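Local coordinates for VgrG protein (Vibrio cholerae, PDB 4DTF), which probably cross-links actin through its actin cross-linking domain, and binds an ATP analogue together with magnesium, consistent with an ATP-dependent reaction, at residues S23-E28 / Q360-K365; L57-K62 / V92-E97; G172-V177 / L349-T354. All blocks are in the same frame, centred on the assembly; numbering follows the deposited sequence. Where two conformers were deposited one is given.

How the contacts relate
From the N terminus, residues 23-28 come first, on strand 24-30, and find their partner only near the modelled C terminus, at 360-365; contact 1 therefore closes a loop of 331 residues. Contacts 2 and 3 both nest inside it and follow one another in series. Contact 2 joins strands 56-68 and 85-97 across a short connection, whereas contact 3 brings strand 173-180 to strand 345-352 over 171 mostly helical or irregular residues. Strand 24-30 lies between strands 85-97 and 173-180, so contact 1 touches each of the others, while contacts 2 and 3 stay about 6 Å apart at their nearest atoms. All three touch the nucleotide.

Contact 1. Residues S23-E28 / Q360-K365; sequences SSIGIE and QSYLPK. With ANP (phosphoaminophosphonic acid-adenylate ester), chain B.
Ile-25 lies over one face of the Tyr-362 ring: its CD1 is 3.9 Å from the ring centroid and 16° off the normal, a CH-pi contact offset toward the rim. Holding CG1 anti to the backbone N (chi1 -170°) places CD1 there, while the other branch, Ile-25 CG2, meets Tyr-362 CD2 at 3.7 Å. Ile-27, two residues along the strand, is the residue most covered by the contact. Its CD1 rests 3.7 Å from Tyr-362 O and meets Pro-364 end on, at CD. Leu-363 runs past Ile-27 in the opposite direction, and Leu-363 CD1 packs 3.9 Å from Ile-27 CB. No hydrogen bond joins the segments; the 257 Å² buried between them is filled mainly by apolar side chains. On its other side the strand meets the nucleotide: Ser-24 OG donates to adenine N1 of ANP at 2.6 Å, and Gly-26 CA passes close to the ribose O2'. The phenol oxygen of Tyr-362 is held by Met-98 O. Helix 101-124 packs against the contact, with Val-104 against Tyr-362 and Met-111 against Ile-27 and Pro-364, while strand 24-30 itself runs between strands 85-97 and 173-180.

Contact 2. Residues L57-K62 / V92-E97; sequences LFMLTK and VSYPCE. With ANP (phosphoaminophosphonic acid-adenylate ester), chain B.
Met-59 and Tyr-94 cross at about a right angle, the extended thioether chain passing across the phenol end of the ring. Met-59 CG comes within 3.6 Å of Tyr-94 CE1, and Met-59 CE lies 3.5 Å from Tyr-94 OH, so carbon on both sides of the sulfur touches the tyrosine. The sulfur itself is 5.2 Å from the ring centroid and 33° off the normal, an oblique Met-aromatic contact. With Met-59 CG beside its backbone N (chi1 -65°), the chain sets out toward the tyrosine. The ring also presents an edge to the opposite backbone: Tyr-94 CD1 is 3.5 Å from Phe-58 N, close to the ring plane. Tyr-94 OH is hydrogen-bonded to Pro-14 O, which gives the hydroxyl end of the ring a partner outside the two strands.

Beneath these side chains the strands form an antiparallel ladder. Met-59 and Val-92 are a hydrogen-bonded pair, with Met-59 N to Val-92 O at 2.7 Å and Val-92 N to Met-59 O at 3.0 Å; Phe-58 and Ser-93 are the adjoining non-hydrogen-bonded pair. Beyond the paired residues, Tyr-94 N adds one more bond, to Leu-57 O at 2.9 Å. On their other flank, Leu-57 and Phe-58 both face Val-49, a classic beta bulge in strand 56-68.

Phe-58 touches Val-92 and Ser-93 through CB, while its ring leads away to Ala-110, Met-111 and Leu-114 of helix 101-124. On the face shared with Met-59, Val-92 divides its branches: the Val-92 and Thr-61 side chains cross at about a right angle, CG2 being the branch nearest Thr-61 OG1, and CG1 packs on the ribose at C3' of ANP. Thr-61 OG1 is engaged by Glu-90 O. Ser-93 O accepts the ribose O2' hydroxyl of ANP at 2.6 Å, and CB and CG of Pro-95 touch the adenine around C4 and C5.

Contact 3. Residues G172-V177 / L349-T354; sequences GQQATV and LFEFRT. With MG (magnesium ion), chain D; ANP (phosphoaminophosphonic acid-adenylate ester), chain B; SO4 (sulfate ion), chain F.
Antiparallel pairing of strands 173-180 and 345-352 makes this contact, close to the centre of the chain and beside the nucleotide; the N-to-C directions of the pieces 173-177 and 349-352 lie 162° apart. Phe-352 N gives a nearly straight bond to Ala-175 O at 2.8 Å. Val-177 and Phe-350 form a hydrogen-bonded pair, Val-177 N reaching Phe-350 O at 2.9 Å. Between these bonds Thr-176 faces Glu-351 as a non-hydrogen-bonded pair, and a water links Thr-176 OG1 to Glu-351 OE1.

The sheet separates two environments. On the face of Val-177 and Phe-352, Val-177 CG2 packs 3.7 Å from Phe-352 CE1, and Leu-195 of helix 190-196 covers both. The face of Thr-176 and Glu-351 belongs to the nucleotide and metal site. Gln-174 OE1 binds magnesium at 2.5 Å and Glu-351 OE2 binds the same ion at 2.6 Å; the amide and carboxylate planes lie only 21° apart. Gln-174 CG, beside the backbone N (chi1 -79°), lies against the carbonyls of Phe-352 and Arg-353, and the bend at chi2 (99°) then turns the amide so that OE1 reaches the magnesium.

Glu-351 OE2 also takes a salt bridge from Arg-353 NH1 at 2.8 Å, on the syn side. Through its edge the same guanidinium holds a sulfate, probably from the crystallisation liquor, with Arg-353 NH2 2.7 Å from sulfate O2. Further along the sheet, Leu-349 CD2 rests 3.4 Å from adenine C5 of ANP, and Thr-176 CB and CG2 approach the ribose O4'.

Contact 1. Residues S23-E28 / Q360-K365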
loop_
_atom_site.group_PDB
_atom_site.type_symbol
_atom_site.label_atom_id
_atom_site.label_comp_id
_atom_site.label_asym_id
_atom_site.label_seq_id
_atom_site.Cartn_x
_atom_site.Cartn_y
_atom_site.Cartn_z
ATOM N N SER A 23 4.556 -14.846 -6.303
ATOM C CA SER A 23 3.705 -13.739 -5.917
ATOM C C SER A 23 3.555 -13.626 -4.399
ATOM O O SER A 23 3.508 -14.638 -3.692
ATOM C CB SER A 23 2.352 -13.861 -6.592
ATOM O OG SER A 23 1.670 -15.041 -6.203
ATOM N N SER A 24 3.528 -12.390 -3.905
ATOM C CA SER A 24 3.417 -12.109 -2.485
ATOM C C SER A 24 2.178 -11.295 -2.134
ATOM O O SER A 24 1.574 -10.656 -2.996
ATOM C CB SER A 24 4.680 -11.411 -2.008
ATOM O OG SER A 24 4.963 -10.306 -2.851
ATOM N N ILE A 25 1.806 -11.321 -0.849
ATOM C CA ILE A 25 0.658 -10.593 -0.340
ATOM C C ILE A 25 0.921 -10.027 1.064
ATOM O O ILE A 25 1.493 -10.698 1.925
ATOM C CB ILE A 25 -0.661 -11.430 -0.419
ATOM C CG1 ILE A 25 -1.924 -10.565 -0.118
ATOM C CG2 ILE A 25 -0.598 -12.695 0.463
ATOM C CD1 ILE A 25 -3.206 -11.034 -0.761
ATOM N N GLY A 26 0.495 -8.786 1.245
ATOM C CA GLY A 26 0.509 -8.067 2.502
ATOM C C GLY A 26 -0.881 -7.519 2.747
ATOM O O GLY A 26 -1.676 -7.361 1.807
ATOM N N ILE A 27 -1.206 -7.266 4.013
ATOM C CA ILE A 27 -2.523 -6.738 4.389
ATOM C C ILE A 27 -2.393 -5.538 5.315
ATOM O O ILE A 27 -1.399 -5.406 6.026
ATOM C CB ILE A 27 -3.483 -7.820 4.974
ATOM C CG1 ILE A 27 -2.963 -8.400 6.318
ATOM C CG2 ILE A 27 -3.828 -8.913 3.948
ATOM C CD1 ILE A 27 -3.966 -9.287 7.104
ATOM N N GLU A 28 -3.410 -4.673 5.311
ATOM C CA GLU A 28 -3.479 -3.494 6.169
ATOM C C GLU A 28 -4.831 -3.523 6.836
ATOM O O GLU A 28 -5.826 -3.763 6.157
ATOM C CB GLU A 28 -3.339 -2.219 5.330
ATOM C CG GLU A 28 -1.934 -1.997 4.804
ATOM C CD GLU A 28 -1.846 -0.952 3.714
ATOM O OE1 GLU A 28 -2.432 -1.160 2.624
ATOM O OE2 GLU A 28 -1.196 0.089 3.953
ATOM N N GLN A 360 -10.630 -11.956 0.031
ATOM C CA GLN A 360 -11.246 -11.875 1.357
ATOM C C GLN A 360 -10.702 -12.878 2.381
ATOM O O GLN A 360 -10.557 -12.522 3.548
ATOM C CB GLN A 360 -12.781 -11.921 1.281
ATOM C CG GLN A 360 -13.414 -10.589 0.861
ATOM C CD GLN A 360 -13.341 -9.489 1.912
ATOM O OE1 GLN A 360 -13.141 -9.713 3.106
ATOM N NE2 GLN A 360 -13.528 -8.263 1.487
ATOM N N SER A 361 -10.338 -14.098 1.931
ATOM C CA SER A 361 -9.776 -15.174 2.756
ATOM C C SER A 361 -8.416 -14.808 3.390
ATOM O O SER A 361 -7.997 -15.470 4.336
ATOM C CB SER A 361 -9.659 -16.457 1.935
ATOM O OG SER A 361 -8.757 -16.277 0.855
ATOM N N TYR A 362 -7.718 -13.780 2.860
ATOM C CA TYR A 362 -6.431 -13.313 3.398
ATOM C C TYR A 362 -6.625 -12.345 4.582
ATOM O O TYR A 362 -5.653 -12.006 5.258
ATOM C CB TYR A 362 -5.629 -12.602 2.293
ATOM C CG TYR A 362 -5.150 -13.550 1.215
ATOM C CD1 TYR A 362 -5.933 -13.817 0.096
ATOM C CD2 TYR A 362 -3.918 -14.184 1.317
ATOM C CE1 TYR A 362 -5.507 -14.711 -0.891
ATOM C CE2 TYR A 362 -3.486 -15.089 0.347
ATOM C CZ TYR A 362 -4.275 -15.332 -0.767
ATOM O OH TYR A 362 -3.840 -16.205 -1.732
ATOM N N LEU A 363 -7.861 -11.869 4.801
ATOM C CA LEU A 363 -8.139 -10.871 5.823
ATOM C C LEU A 363 -8.772 -11.441 7.089
ATOM O O LEU A 363 -9.648 -12.310 6.995
ATOM C CB LEU A 363 -9.015 -9.735 5.246
ATOM C CG LEU A 363 -8.336 -8.619 4.407
ATOM C CD1 LEU A 363 -7.363 -7.766 5.238
ATOM C CD2 LEU A 363 -7.659 -9.157 3.144
ATOM N N PRO A 364 -8.337 -10.982 8.278
ATOM C CA PRO A 364 -8.974 -11.442 9.518
ATOM C C PRO A 364 -10.383 -10.864 9.670
ATOM O O PRO A 364 -10.628 -9.724 9.312
ATOM C CB PRO A 364 -8.045 -10.916 10.606
ATOM C CG PRO A 364 -7.425 -9.699 10.009
ATOM C CD PRO A 364 -7.334 -9.931 8.540
ATOM N N LYS A 365 -11.326 -11.670 10.164
ATOM C CA LYS A 365 -12.691 -11.207 10.366
ATOM C C LYS A 365 -13.095 -11.329 11.839
ATOM O O LYS A 365 -12.974 -12.405 12.414
ATOM C CB LYS A 365 -13.674 -12.004 9.473
ATOM C CG LYS A 365 -13.533 -11.769 7.962
ATOM C CD LYS A 365 -13.051 -10.339 7.579
ATOM C CE LYS A 365 -13.093 -9.991 6.121
ATOM N NZ LYS A 365 -12.938 -11.176 5.225
HETATM P PG ANP B . 0.411 4.756 4.805
HETATM O O1G ANP B . -0.806 4.353 5.579
HETATM O O2G ANP B . 0.086 5.661 3.651
HETATM O O3G ANP B . 1.398 5.485 5.665
HETATM P PB ANP B . 2.445 2.811 4.566
HETATM O O1B ANP B . 3.450 3.882 4.794
HETATM O O2B ANP B . 2.287 1.984 5.806
HETATM N N3B ANP B . 1.124 3.438 4.227
HETATM P PA ANP B . 3.479 0.466 3.419
HETATM O O1A ANP B . 4.669 0.349 2.541
HETATM O O2A ANP B . 3.868 0.116 4.851
HETATM O O3A ANP B . 2.946 1.865 3.371
HETATM O "O5'" ANP B . 2.315 -0.528 2.944
HETATM C "C5'" ANP B . 2.848 -1.787 2.545
HETATM C "C4'" ANP B . 1.766 -2.800 2.296
HETATM O "O4'" ANP B . 2.262 -3.654 1.246
HETATM C "C3'" ANP B . 1.498 -3.747 3.466
HETATM O "O3'" ANP B . 0.214 -4.353 3.355
HETATM C "C2'" ANP B . 2.625 -4.761 3.297
HETATM O "O2'" ANP B . 2.379 -6.014 3.913
HETATM C "C1'" ANP B . 2.619 -4.913 1.780
HETATM N N9 ANP B . 3.876 -5.331 1.183
HETATM C C8 ANP B . 5.137 -4.841 1.421
HETATM N N7 ANP B . 6.081 -5.457 0.760
HETATM C C5 ANP B . 5.401 -6.406 0.016
HETATM C C6 ANP B . 5.826 -7.363 -0.930
HETATM N N6 ANP B . 7.107 -7.564 -1.261
HETATM N N1 ANP B . 4.879 -8.122 -1.526
HETATM C C2 ANP B . 3.596 -7.940 -1.187
HETATM N N3 ANP B . 3.078 -7.082 -0.303
HETATM C C4 ANP B . 4.041 -6.339 0.263
#

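Contact 2. Residues L57-K62 / V92-E97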
loop_
_atom_site.group_PDB
_atom_site.type_symbol
_atom_site.label_atom_id
_atom_site.label_comp_id
_atom_site.label_asym_id
_atom_site.label_seq_id
_atom_site.Cartn_x
_atom_site.Cartn_y
_atom_site.Cartn_z
ATOM N N LEU A 57 5.129 -10.991 12.123
ATOM C CA LEU A 57 3.810 -11.161 11.491
ATOM C C LEU A 57 3.166 -9.874 11.034
ATOM O O LEU A 57 2.673 -9.804 9.907
ATOM C CB LEU A 57 2.865 -11.985 12.384
ATOM C CG LEU A 57 3.389 -13.366 12.825
ATOM C CD1 LEU A 57 2.577 -13.894 13.974
ATOM C CD2 LEU A 57 3.404 -14.383 11.642
ATOM N N PHE A 58 3.165 -8.852 11.893
ATOM C CA PHE A 58 2.631 -7.542 11.541
ATOM C C PHE A 58 3.201 -6.441 12.397
ATOM O O PHE A 58 3.662 -6.697 13.503
ATOM C CB PHE A 58 1.090 -7.515 11.544
ATOM C CG PHE A 58 0.426 -7.781 12.869
ATOM C CD1 PHE A 58 0.198 -6.746 13.769
ATOM C CD2 PHE A 58 0.018 -9.067 13.214
ATOM C CE1 PHE A 58 -0.425 -6.993 14.995
ATOM C CE2 PHE A 58 -0.582 -9.316 14.452
ATOM C CZ PHE A 58 -0.829 -8.275 15.319
ATOM N N MET A 59 3.128 -5.206 11.896
ATOM C CA MET A 59 3.564 -4.002 12.585
ATOM C C MET A 59 2.377 -3.321 13.227
ATOM O O MET A 59 1.266 -3.365 12.691
ATOM C CB MET A 59 4.168 -3.008 11.586
ATOM C CG MET A 59 5.441 -3.486 10.923
ATOM S SD MET A 59 5.898 -2.300 9.649
ATOM C CE MET A 59 7.457 -2.948 9.151
ATOM N N LEU A 60 2.631 -2.613 14.324
ATOM C CA LEU A 60 1.635 -1.784 14.998
ATOM C C LEU A 60 1.973 -0.366 14.619
ATOM O O LEU A 60 3.083 0.103 14.896
ATOM C CB LEU A 60 1.705 -1.984 16.516
ATOM C CG LEU A 60 0.885 -3.160 17.043
ATOM C CD1 LEU A 60 1.688 -4.402 17.071
ATOM C CD2 LEU A 60 0.411 -2.869 18.426
ATOM N N THR A 61 1.056 0.299 13.905
ATOM C CA THR A 61 1.315 1.638 13.405
ATOM C C THR A 61 0.233 2.628 13.731
ATOM O O THR A 61 -0.932 2.258 13.899
ATOM C CB THR A 61 1.483 1.634 11.863
ATOM O OG1 THR A 61 0.207 1.394 11.262
ATOM C CG2 THR A 61 2.526 0.614 11.359
ATOM N N LYS A 62 0.611 3.910 13.725
ATOM C CA LYS A 62 -0.361 4.982 13.841
ATOM C C LYS A 62 -0.817 5.216 12.392
ATOM O O LYS A 62 -0.034 5.039 11.451
ATOM C CB LYS A 62 0.222 6.260 14.485
ATOM C CG LYS A 62 1.443 6.862 13.801
ATOM C CD LYS A 62 1.737 8.275 14.331
ATOM C CE LYS A 62 3.013 8.783 13.707
ATOM N NZ LYS A 62 3.368 10.160 14.135
ATOM N N VAL A 92 -0.271 -3.722 10.098
ATOM C CA VAL A 92 0.310 -3.872 8.754
ATOM C C VAL A 92 1.138 -5.144 8.702
ATOM O O VAL A 92 2.194 -5.213 9.330
ATOM C CB VAL A 92 1.116 -2.605 8.325
ATOM C CG1 VAL A 92 1.636 -2.749 6.896
ATOM C CG2 VAL A 92 0.263 -1.332 8.458
ATOM N N SER A 93 0.648 -6.164 7.987
ATOM C CA SER A 93 1.365 -7.431 7.949
ATOM C C SER A 93 2.711 -7.358 7.246
ATOM O O SER A 93 2.913 -6.511 6.374
ATOM C CB SER A 93 0.507 -8.537 7.336
ATOM O OG SER A 93 0.467 -8.461 5.918
ATOM N N TYR A 94 3.624 -8.255 7.631
ATOM C CA TYR A 94 4.880 -8.479 6.937
ATOM C C TYR A 94 4.426 -9.360 5.762
ATOM O O TYR A 94 3.632 -10.290 5.990
ATOM C CB TYR A 94 5.890 -9.213 7.847
ATOM C CG TYR A 94 6.561 -8.256 8.811
ATOM C CD1 TYR A 94 5.929 -7.864 9.988
ATOM C CD2 TYR A 94 7.791 -7.676 8.505
ATOM C CE1 TYR A 94 6.513 -6.938 10.851
ATOM C CE2 TYR A 94 8.397 -6.764 9.371
ATOM C CZ TYR A 94 7.747 -6.389 10.538
ATOM O OH TYR A 94 8.314 -5.466 11.380
ATOM N N PRO A 95 4.800 -9.049 4.500
ATOM C CA PRO A 95 4.324 -9.878 3.381
ATOM C C PRO A 95 4.729 -11.344 3.489
ATOM O O PRO A 95 5.738 -11.678 4.122
ATOM C CB PRO A 95 4.984 -9.228 2.161
ATOM C CG PRO A 95 6.199 -8.527 2.715
ATOM C CD PRO A 95 5.720 -7.995 4.024
ATOM N N CYS A 96 3.923 -12.209 2.883
ATOM C CA CYS A 96 4.184 -13.635 2.801
ATOM C C CYS A 96 3.837 -14.097 1.392
ATOM O O CYS A 96 3.327 -13.299 0.593
ATOM C CB CYS A 96 3.428 -14.413 3.877
ATOM S SG CYS A 96 1.626 -14.405 3.699
ATOM N N GLU A 97 4.150 -15.356 1.063
ATOM C CA GLU A 97 3.816 -15.913 -0.243
ATOM C C GLU A 97 2.318 -16.104 -0.278
ATOM O O GLU A 97 1.729 -16.507 0.726
ATOM C CB GLU A 97 4.528 -17.247 -0.472
ATOM C CG GLU A 97 6.031 -17.160 -0.287
ATOM C CD GLU A 97 6.779 -18.478 -0.209
ATOM O OE1 GLU A 97 7.871 -18.503 0.397
ATOM O OE2 GLU A 97 6.279 -19.479 -0.759
HETATM P PG ANP B . 0.411 4.756 4.805
HETATM O O1G ANP B . -0.806 4.353 5.579
HETATM O O2G ANP B . 0.086 5.661 3.651
HETATM O O3G ANP B . 1.398 5.485 5.665
HETATM P PB ANP B . 2.445 2.811 4.566
HETATM O O1B ANP B . 3.450 3.882 4.794
HETATM O O2B ANP B . 2.287 1.984 5.806
HETATM N N3B ANP B . 1.124 3.438 4.227
HETATM P PA ANP B . 3.479 0.466 3.419
HETATM O O1A ANP B . 4.669 0.349 2.541
HETATM O O2A ANP B . 3.868 0.116 4.851
HETATM O O3A ANP B . 2.946 1.865 3.371
HETATM O "O5'" ANP B . 2.315 -0.528 2.944
HETATM C "C5'" ANP B . 2.848 -1.787 2.545
HETATM C "C4'" ANP B . 1.766 -2.800 2.296
HETATM O "O4'" ANP B . 2.262 -3.654 1.246
HETATM C "C3'" ANP B . 1.498 -3.747 3.466
HETATM O "O3'" ANP B . 0.214 -4.353 3.355
HETATM C "C2'" ANP B . 2.625 -4.761 3.297
HETATM O "O2'" ANP B . 2.379 -6.014 3.913
HETATM C "C1'" ANP B . 2.619 -4.913 1.780
HETATM N N9 ANP B . 3.876 -5.331 1.183
HETATM C C8 ANP B . 5.137 -4.841 1.421
HETATM N N7 ANP B . 6.081 -5.457 0.760
HETATM C C5 ANP B . 5.401 -6.406 0.016
HETATM C C6 ANP B . 5.826 -7.363 -0.930
HETATM N N6 ANP B . 7.107 -7.564 -1.261
HETATM N N1 ANP B . 4.879 -8.122 -1.526
HETATM C C2 ANP B . 3.596 -7.940 -1.187
HETATM N N3 ANP B . 3.078 -7.082 -0.303
HETATM C C4 ANP B . 4.041 -6.339 0.263
#

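Contact 3. Residues G172-V177 / L349-T354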
loop_
_atom_site.group_PDB
_atom_site.type_symbol
_atom_site.label_atom_id
_atom_site.label_comp_id
_atom_site.label_asym_id
_atom_site.label_seq_id
_atom_site.Cartn_x
_atom_site.Cartn_y
_atom_site.Cartn_z
ATOM N N GLY A 172 -11.988 -0.875 6.834
ATOM C CA GLY A 172 -10.662 -0.578 7.380
ATOM C C GLY A 172 -9.572 -1.457 6.780
ATOM O O GLY A 172 -8.416 -1.399 7.211
ATOM N N GLN A 173 -9.916 -2.261 5.762
ATOM C CA GLN A 173 -9.001 -3.240 5.178
ATOM C C GLN A 173 -8.560 -3.057 3.737
ATOM O O GLN A 173 -9.365 -2.780 2.847
ATOM C CB GLN A 173 -9.564 -4.657 5.363
ATOM C CG GLN A 173 -9.728 -5.067 6.840
ATOM C CD GLN A 173 -10.402 -6.410 7.060
ATOM O OE1 GLN A 173 -11.237 -6.869 6.276
ATOM N NE2 GLN A 173 -10.116 -7.038 8.191
ATOM N N GLN A 174 -7.264 -3.277 3.516
ATOM C CA GLN A 174 -6.650 -3.331 2.186
ATOM C C GLN A 174 -5.768 -4.548 2.091
ATOM O O GLN A 174 -5.351 -5.091 3.111
ATOM C CB GLN A 174 -5.822 -2.087 1.855
ATOM C CG GLN A 174 -6.653 -0.896 1.427
ATOM C CD GLN A 174 -6.838 0.030 2.581
ATOM O OE1 GLN A 174 -5.881 0.618 3.092
ATOM N NE2 GLN A 174 -8.074 0.159 3.029
ATOM N N ALA A 175 -5.457 -4.961 0.855
ATOM C CA ALA A 175 -4.528 -6.038 0.562
ATOM C C ALA A 175 -3.588 -5.499 -0.520
ATOM O O ALA A 175 -4.026 -4.732 -1.374
ATOM C CB ALA A 175 -5.279 -7.255 0.052
ATOM N N THR A 176 -2.295 -5.869 -0.462
ATOM C CA THR A 176 -1.272 -5.473 -1.439
ATOM C C THR A 176 -0.679 -6.737 -2.021
ATOM O O THR A 176 -0.235 -7.603 -1.275
ATOM C CB THR A 176 -0.236 -4.503 -0.828
ATOM O OG1 THR A 176 -0.903 -3.308 -0.425
ATOM C CG2 THR A 176 0.877 -4.125 -1.806
ATOM N N VAL A 177 -0.682 -6.851 -3.357
ATOM C CA VAL A 177 -0.178 -8.027 -4.049
ATOM C C VAL A 177 1.066 -7.627 -4.833
ATOM O O VAL A 177 1.040 -6.638 -5.557
ATOM C CB VAL A 177 -1.282 -8.670 -4.963
ATOM C CG1 VAL A 177 -0.700 -9.707 -5.925
ATOM C CG2 VAL A 177 -2.412 -9.277 -4.136
ATOM N N LEU A 349 4.100 -3.912 -7.206
ATOM C CA LEU A 349 3.041 -4.068 -6.213
ATOM C C LEU A 349 1.790 -3.286 -6.490
ATOM O O LEU A 349 1.830 -2.227 -7.118
ATOM C CB LEU A 349 3.598 -3.753 -4.808
ATOM C CG LEU A 349 4.337 -4.921 -4.129
ATOM C CD1 LEU A 349 5.670 -5.246 -4.827
ATOM C CD2 LEU A 349 4.605 -4.607 -2.708
ATOM N N PHE A 350 0.654 -3.824 -6.016
ATOM C CA PHE A 350 -0.642 -3.203 -6.235
ATOM C C PHE A 350 -1.508 -3.268 -5.010
ATOM O O PHE A 350 -1.679 -4.336 -4.420
ATOM C CB PHE A 350 -1.359 -3.864 -7.425
ATOM C CG PHE A 350 -0.541 -3.813 -8.689
ATOM C CD1 PHE A 350 -0.640 -2.726 -9.555
ATOM C CD2 PHE A 350 0.358 -4.831 -8.997
ATOM C CE1 PHE A 350 0.147 -2.661 -10.705
ATOM C CE2 PHE A 350 1.144 -4.764 -10.144
ATOM C CZ PHE A 350 1.042 -3.677 -10.984
ATOM N N GLU A 351 -2.093 -2.130 -4.642
ATOM C CA GLU A 351 -2.955 -2.081 -3.472
ATOM C C GLU A 351 -4.414 -2.152 -3.883
ATOM O O GLU A 351 -4.882 -1.334 -4.676
ATOM C CB GLU A 351 -2.662 -0.807 -2.661
ATOM C CG GLU A 351 -3.552 -0.578 -1.447
ATOM C CD GLU A 351 -3.305 0.747 -0.751
ATOM O OE1 GLU A 351 -2.134 1.171 -0.657
ATOM O OE2 GLU A 351 -4.289 1.357 -0.283
ATOM N N PHE A 352 -5.145 -3.095 -3.282
ATOM C CA PHE A 352 -6.579 -3.224 -3.498
ATOM C C PHE A 352 -7.216 -2.307 -2.458
ATOM O O PHE A 352 -7.190 -2.613 -1.264
ATOM C CB PHE A 352 -7.031 -4.693 -3.344
ATOM C CG PHE A 352 -6.585 -5.565 -4.493
ATOM C CD1 PHE A 352 -5.292 -6.079 -4.541
ATOM C CD2 PHE A 352 -7.455 -5.862 -5.539
ATOM C CE1 PHE A 352 -4.877 -6.875 -5.615
ATOM C CE2 PHE A 352 -7.044 -6.678 -6.599
ATOM C CZ PHE A 352 -5.757 -7.162 -6.638
ATOM N N ARG A 353 -7.728 -1.155 -2.910
ATOM C CA ARG A 353 -8.347 -0.119 -2.062
ATOM C C ARG A 353 -9.525 -0.651 -1.259
ATOM O O ARG A 353 -9.727 -0.258 -0.107
ATOM C CB ARG A 353 -8.689 1.132 -2.891
ATOM C CG ARG A 353 -7.431 1.762 -3.541
ATOM C CD ARG A 353 -6.488 2.407 -2.515
ATOM N NE ARG A 353 -7.139 3.567 -1.890
ATOM C CZ ARG A 353 -6.701 4.212 -0.817
ATOM N NH1 ARG A 353 -5.584 3.832 -0.212
ATOM N NH2 ARG A 353 -7.366 5.261 -0.352
ATOM N N THR A 354 -10.272 -1.573 -1.872
ATOM C CA THR A 354 -11.366 -2.355 -1.290
ATOM C C THR A 354 -10.929 -3.794 -1.584
ATOM O O THR A 354 -10.557 -4.099 -2.724
ATOM C CB THR A 354 -12.717 -2.015 -1.973
ATOM O OG1 THR A 354 -13.095 -0.700 -1.589
ATOM C CG2 THR A 354 -13.848 -2.981 -1.589
HETATM MG MG MG D . -3.767 1.546 2.262
HETATM P PG ANP B . 0.411 4.756 4.805
HETATM O O1G ANP B . -0.806 4.353 5.579
HETATM O O2G ANP B . 0.086 5.661 3.651
HETATM O O3G ANP B . 1.398 5.485 5.665
HETATM P PB ANP B . 2.445 2.811 4.566
HETATM O O1B ANP B . 3.450 3.882 4.794
HETATM O O2B ANP B . 2.287 1.984 5.806
HETATM N N3B ANP B . 1.124 3.438 4.227
HETATM P PA ANP B . 3.479 0.466 3.419
HETATM O O1A ANP B . 4.669 0.349 2.541
HETATM O O2A ANP B . 3.868 0.116 4.851
HETATM O O3A ANP B . 2.946 1.865 3.371
HETATM O "O5'" ANP B . 2.315 -0.528 2.944
HETATM C "C5'" ANP B . 2.848 -1.787 2.545
HETATM C "C4'" ANP B . 1.766 -2.800 2.296
HETATM O "O4'" ANP B . 2.262 -3.654 1.246
HETATM C "C3'" ANP B . 1.498 -3.747 3.466
HETATM O "O3'" ANP B . 0.214 -4.353 3.355
HETATM C "C2'" ANP B . 2.625 -4.761 3.297
HETATM O "O2'" ANP B . 2.379 -6.014 3.913
HETATM C "C1'" ANP B . 2.619 -4.913 1.780
HETATM N N9 ANP B . 3.876 -5.331 1.183
HETATM C C8 ANP B . 5.137 -4.841 1.421
HETATM N N7 ANP B . 6.081 -5.457 0.760
HETATM C C5 ANP B . 5.401 -6.406 0.016
HETATM C C6 ANP B . 5.826 -7.363 -0.930
HETATM N N6 ANP B . 7.107 -7.564 -1.261
HETATM N N1 ANP B . 4.879 -8.122 -1.526
HETATM C C2 ANP B . 3.596 -7.940 -1.187
HETATM N N3 ANP B . 3.078 -7.082 -0.303
HETATM C C4 ANP B . 4.041 -6.339 0.263
HETATM S S SO4 F . -4.987 6.523 2.373
HETATM O O1 SO4 F . -5.121 6.650 3.815
HETATM O O2 SO4 F . -6.305 6.510 1.769
HETATM O O3 SO4 F . -4.224 7.643 1.874
HETATM O O4 SO4 F . -4.269 5.284 2.074
HETATM O O HOH W 1 -11.138 -0.604 2.155
HETATM O O HOH W 2 0.112 -0.843 -0.201
#